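Local coordinates for protein catalase (Exiguobacterium oxidotolerans, PDB 2J2M) that breaks hydrogen peroxide down to water and oxygen as a tetrameric haem catalase, at residues M176-E184 and A438-D446. Sequence-based numbering, arbitrary orientation.
Sequences MLMHIFTDE and ALLNNLVND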
ATOM      1  N   MET A 176      -4.703 -15.278  34.432  1.00 10.03           N
ATOM      2  CA  MET A 176      -3.563 -14.675  33.742  1.00  9.79           C
ATOM      3  C   MET A 176      -2.873 -13.616  34.619  1.00 10.62           C
ATOM      4  O   MET A 176      -1.622 -13.561  34.746  1.00 11.07           O
ATOM      5  CB  MET A 176      -4.031 -14.065  32.412  1.00 10.14           C
ATOM      6  CG  MET A 176      -2.914 -13.523  31.488  1.00  8.59           C
ATOM      7  SD  MET A 176      -1.503 -14.634  31.264  1.00  9.10           S
ATOM      8  CE  MET A 176      -0.932 -13.956  29.690  1.00  5.65           C
ATOM      9  N   LEU A 177      -3.692 -12.787  35.257  1.00 10.67           N
ATOM     10  CA  LEU A 177      -3.177 -11.825  36.210  1.00 10.30           C
ATOM     11  C   LEU A 177      -2.309 -12.512  37.258  1.00 11.16           C
ATOM     12  O   LEU A 177      -1.248 -11.995  37.574  1.00 11.89           O
ATOM     13  CB  LEU A 177      -4.323 -11.022  36.826  1.00  9.83           C
ATOM     14  CG  LEU A 177      -4.737  -9.652  36.222  1.00  9.21           C
ATOM     15  CD1 LEU A 177      -4.318  -9.369  34.771  1.00  8.08           C
ATOM     16  CD2 LEU A 177      -6.218  -9.452  36.364  1.00  8.06           C
ATOM     17  N   MET A 178      -2.732 -13.683  37.767  1.00 11.54           N
ATOM     18  CA  MET A 178      -1.927 -14.458  38.729  1.00 11.89           C
ATOM     19  C   MET A 178      -0.534 -14.800  38.221  1.00 12.18           C
ATOM     20  O   MET A 178       0.400 -14.834  39.012  1.00 13.02           O
ATOM     21  CB  MET A 178      -2.611 -15.761  39.137  1.00 12.03           C
ATOM     22  CG  MET A 178      -3.846 -15.601  39.974  1.00 12.50           C
ATOM     23  SD  MET A 178      -3.568 -15.036  41.679  1.00 14.70           S
ATOM     24  CE  MET A 178      -5.276 -15.193  42.209  1.00 14.61           C
ATOM     25  N   HIS A 179      -0.397 -15.056  36.919  1.00 11.63           N
ATOM     26  CA  HIS A 179       0.896 -15.423  36.312  1.00 11.65           C
ATOM     27  C   HIS A 179       1.793 -14.223  35.971  1.00 11.85           C
ATOM     28  O   HIS A 179       3.000 -14.225  36.210  1.00 11.62           O
ATOM     29  CB  HIS A 179       0.652 -16.214  35.025  1.00 11.47           C
ATOM     30  CG  HIS A 179       0.006 -17.549  35.242  1.00 11.47           C
ATOM     31  ND1 HIS A 179      -1.353 -17.698  35.405  1.00  9.21           N
ATOM     32  CD2 HIS A 179       0.537 -18.794  35.336  1.00 10.86           C
ATOM     33  CE1 HIS A 179      -1.638 -18.977  35.571  1.00  8.78           C
ATOM     34  NE2 HIS A 179      -0.512 -19.665  35.513  1.00 11.06           N
ATOM     35  N   ILE A 180       1.167 -13.202  35.410  1.00 12.27           N
ATOM     36  CA  ILE A 180       1.841 -12.083  34.795  1.00 12.76           C
ATOM     37  C   ILE A 180       2.453 -11.171  35.862  1.00 12.96           C
ATOM     38  O   ILE A 180       3.488 -10.525  35.638  1.00 12.44           O
ATOM     39  CB  ILE A 180       0.829 -11.348  33.815  1.00 12.61           C
ATOM     40  CG1 ILE A 180       1.440 -11.135  32.427  1.00 13.35           C
ATOM     41  CG2 ILE A 180       0.216 -10.097  34.421  1.00 12.37           C
ATOM     42  CD1 ILE A 180       2.078  -9.810  32.206  1.00 15.59           C
ATOM     43  N   PHE A 181       1.815 -11.130  37.036  1.00 13.36           N
ATOM     44  CA  PHE A 181       2.325 -10.312  38.136  1.00 13.00           C
ATOM     45  C   PHE A 181       3.208 -11.058  39.128  1.00 13.31           C
ATOM     46  O   PHE A 181       3.602 -10.481  40.143  1.00 14.53           O
ATOM     47  CB  PHE A 181       1.196  -9.548  38.827  1.00 13.19           C
ATOM     48  CG  PHE A 181       0.655  -8.409  38.006  1.00 12.69           C
ATOM     49  CD1 PHE A 181      -0.553  -8.542  37.328  1.00 11.79           C
ATOM     50  CD2 PHE A 181       1.353  -7.205  37.912  1.00 13.00           C
ATOM     51  CE1 PHE A 181      -1.061  -7.499  36.570  1.00 12.12           C
ATOM     52  CE2 PHE A 181       0.850  -6.137  37.147  1.00 13.65           C
ATOM     53  CZ  PHE A 181      -0.356  -6.287  36.476  1.00 13.06           C
ATOM     54  N   THR A 182       3.539 -12.321  38.846  1.00 13.07           N
ATOM     55  CA  THR A 182       4.719 -12.929  39.459  1.00 13.51           C
ATOM     56  C   THR A 182       5.946 -12.294  38.781  1.00 13.75           C
ATOM     57  O   THR A 182       5.802 -11.444  37.887  1.00 14.25           O
ATOM     58  CB  THR A 182       4.778 -14.518  39.352  1.00 13.99           C
ATOM     59  OG1 THR A 182       4.952 -14.955  37.991  1.00 13.21           O
ATOM     60  CG2 THR A 182       3.545 -15.179  39.974  1.00 12.57           C
ATOM     61  N   ASP A 183       7.145 -12.692  39.181  1.00 13.23           N
ATOM     62  CA  ASP A 183       8.344 -12.216  38.483  1.00 12.97           C
ATOM     63  C   ASP A 183       8.489 -12.875  37.090  1.00 13.06           C
ATOM     64  O   ASP A 183       9.286 -12.406  36.246  1.00 13.60           O
ATOM     65  CB  ASP A 183       9.616 -12.374  39.335  1.00 12.49           C
ATOM     66  CG  ASP A 183       9.651 -11.424  40.553  1.00 12.48           C
ATOM     67  OD1 ASP A 183       8.847 -10.468  40.663  1.00 12.86           O
ATOM     68  OD2 ASP A 183      10.499 -11.632  41.427  1.00 12.03           O
ATOM     69  N   GLU A 184       7.690 -13.915  36.825  1.00 12.65           N
ATOM     70  CA  GLU A 184       7.664 -14.521  35.478  1.00 12.52           C
ATOM     71  C   GLU A 184       7.115 -13.572  34.411  1.00 11.70           C
ATOM     72  O   GLU A 184       7.219 -13.842  33.199  1.00 11.68           O
ATOM     73  CB  GLU A 184       6.934 -15.865  35.428  1.00 12.40           C
ATOM     74  CG  GLU A 184       7.379 -16.662  34.201  1.00 14.85           C
ATOM     75  CD  GLU A 184       6.693 -18.013  34.036  1.00 14.57           C
ATOM     76  OE1 GLU A 184       5.729 -18.279  34.784  1.00 13.85           O
ATOM     77  OE2 GLU A 184       7.121 -18.785  33.139  1.00 13.26           O
ATOM     78  N   ALA A 438       6.234 -11.998  45.793  1.00 17.47           N
ATOM     79  CA  ALA A 438       6.501 -11.252  44.554  1.00 16.39           C
ATOM     80  C   ALA A 438       5.198 -10.799  43.909  1.00 15.39           C
ATOM     81  O   ALA A 438       5.082  -9.646  43.487  1.00 15.20           O
ATOM     82  CB  ALA A 438       7.324 -12.087  43.563  1.00 15.67           C
ATOM     83  N   LEU A 439       4.222 -11.707  43.846  1.00 14.73           N
ATOM     84  CA  LEU A 439       2.922 -11.412  43.233  1.00 14.20           C
ATOM     85  C   LEU A 439       2.210 -10.275  43.956  1.00 14.47           C
ATOM     86  O   LEU A 439       1.662  -9.379  43.316  1.00 14.28           O
ATOM     87  CB  LEU A 439       2.037 -12.655  43.186  1.00 13.86           C
ATOM     88  CG  LEU A 439       0.581 -12.456  42.733  1.00 14.06           C
ATOM     89  CD1 LEU A 439       0.496 -12.192  41.226  1.00 13.41           C
ATOM     90  CD2 LEU A 439      -0.314 -13.625  43.121  1.00 13.31           C
ATOM     91  N   LEU A 440       2.220 -10.325  45.290  1.00 14.95           N
ATOM     92  CA  LEU A 440       1.591  -9.292  46.115  1.00 15.12           C
ATOM     93  C   LEU A 440       2.260  -7.936  45.908  1.00 15.06           C
ATOM     94  O   LEU A 440       1.580  -6.950  45.678  1.00 15.88           O
ATOM     95  CB  LEU A 440       1.564  -9.700  47.609  1.00 15.26           C
ATOM     96  CG  LEU A 440       0.931  -8.749  48.644  1.00 14.79           C
ATOM     97  CD1 LEU A 440      -0.546  -8.412  48.328  1.00 11.01           C
ATOM     98  CD2 LEU A 440       1.074  -9.310  50.074  1.00 14.63           C
ATOM     99  N   ASN A 441       3.585  -7.883  45.945  1.00 15.47           N
ATOM    100  CA  ASN A 441       4.283  -6.610  45.751  1.00 16.21           C
ATOM    101  C   ASN A 441       4.086  -6.009  44.349  1.00 15.71           C
ATOM    102  O   ASN A 441       3.936  -4.796  44.218  1.00 15.69           O
ATOM    103  CB  ASN A 441       5.768  -6.689  46.194  1.00 16.83           C
ATOM    104  CG  ASN A 441       5.919  -6.807  47.739  1.00 21.07           C
ATOM    105  OD1 ASN A 441       6.181  -5.808  48.435  1.00 26.60           O
ATOM    106  ND2 ASN A 441       5.697  -8.014  48.281  1.00 23.95           N
ATOM    107  N   ASN A 442       4.043  -6.852  43.314  1.00 15.08           N
ATOM    108  CA  ASN A 442       3.796  -6.376  41.940  1.00 14.71           C
ATOM    109  C   ASN A 442       2.357  -5.883  41.711  1.00 13.84           C
ATOM    110  O   ASN A 442       2.144  -4.835  41.111  1.00 12.96           O
ATOM    111  CB  ASN A 442       4.157  -7.458  40.903  1.00 14.86           C
ATOM    112  CG  ASN A 442       5.623  -7.856  40.943  1.00 15.27           C
ATOM    113  OD1 ASN A 442       6.493  -7.041  41.237  1.00 15.75           O
ATOM    114  ND2 ASN A 442       5.901  -9.123  40.638  1.00 15.48           N
ATOM    115  N   LEU A 443       1.383  -6.647  42.205  1.00 13.68           N
ATOM    116  CA  LEU A 443      -0.032  -6.242  42.175  1.00 13.86           C
ATOM    117  C   LEU A 443      -0.288  -4.934  42.914  1.00 13.83           C
ATOM    118  O   LEU A 443      -0.991  -4.044  42.416  1.00 14.14           O
ATOM    119  CB  LEU A 443      -0.942  -7.329  42.761  1.00 13.23           C
ATOM    120  CG  LEU A 443      -1.232  -8.527  41.866  1.00 13.13           C
ATOM    121  CD1 LEU A 443      -2.027  -9.565  42.663  1.00 14.18           C
ATOM    122  CD2 LEU A 443      -1.988  -8.090  40.610  1.00 11.05           C
ATOM    123  N   VAL A 444       0.278  -4.830  44.103  1.00 13.47           N
ATOM    124  CA  VAL A 444       0.110  -3.632  44.893  1.00 14.01           C
ATOM    125  C   VAL A 444       0.698  -2.429  44.140  1.00 14.53           C
ATOM    126  O   VAL A 444      -0.026  -1.460  43.871  1.00 14.77           O
ATOM    127  CB  VAL A 444       0.650  -3.821  46.368  1.00 14.13           C
ATOM    128  CG1 VAL A 444       0.747  -2.497  47.080  1.00 13.54           C
ATOM    129  CG2 VAL A 444      -0.271  -4.775  47.139  1.00 11.99           C
ATOM    130  N   ASN A 445       1.977  -2.511  43.773  1.00 14.74           N
ATOM    131  CA  ASN A 445       2.626  -1.485  42.939  1.00 16.10           C
ATOM    132  C   ASN A 445       1.834  -1.060  41.706  1.00 15.80           C
ATOM    133  O   ASN A 445       1.871   0.105  41.319  1.00 16.04           O
ATOM    134  CB  ASN A 445       4.010  -1.939  42.471  1.00 16.60           C
ATOM    135  CG  ASN A 445       4.661  -0.930  41.531  1.00 20.74           C
ATOM    136  OD1 ASN A 445       4.749  -1.152  40.309  1.00 23.60           O
ATOM    137  ND2 ASN A 445       5.094   0.211  42.093  1.00 22.82           N
ATOM    138  N   ASP A 446       1.144  -2.016  41.085  1.00 15.63           N
ATOM    139  CA  ASP A 446       0.337  -1.740  39.908  1.00 15.17           C
ATOM    140  C   ASP A 446      -1.024  -1.139  40.266  1.00 15.08           C
ATOM    141  O   ASP A 446      -1.511  -0.204  39.591  1.00 14.76           O
ATOM    142  CB  ASP A 446       0.152  -3.014  39.085  1.00 15.27           C
ATOM    143  CG  ASP A 446       0.339  -2.770  37.601  1.00 15.59           C
ATOM    144  OD1 ASP A 446      -0.652  -2.771  36.847  1.00 16.09           O
ATOM    145  OD2 ASP A 446       1.484  -2.530  37.193  1.00 16.02           O
TER
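With CG turned beside the backbone N (chi1 -61°), Asn442 brings its amide up to the chain just past the end of helix 174-180, where Phe181, its CG anti to its carbonyl carbon (chi1 -73°), lays its ring along helix 433-447 in the direction of Asp446. The contact joins the haem-binding catalase domain to the C-terminal helical domain and illustrates how one buried amide can secure a chain leaving a helix. Asn442 ND2 donates to Phe181 O at 2.7 Å, from above the carbonyl plane, and to Asp183 OD1 at 3.2 Å, nearly along the C-O axis of the carboxylate. Both acceptors lie in the plane of the Asn442 amide, an arrangement that would hold that amide against rotation. A leucine here would probably leave Phe181 O and Asp183 OD1 without this shared donor and free the Asp183 carboxylate to turn. Phe181 O also receives a CA-H...O contact from Leu439 CA at 3.3 Å, while Thr182 OG1 accepts from Glu184 N in an ST turn that includes Asp183. On the apolar side, Leu439 CD1 packs against Phe181 CB at 3.6 Å, and Leu443 CD2 lies obliquely against the ring. Asp446, whose OD1 is hydrogen-bonded by Tyr163 and Trp164, crosses the ring's far end, its CG 3.4 Å from Phe181 CE2.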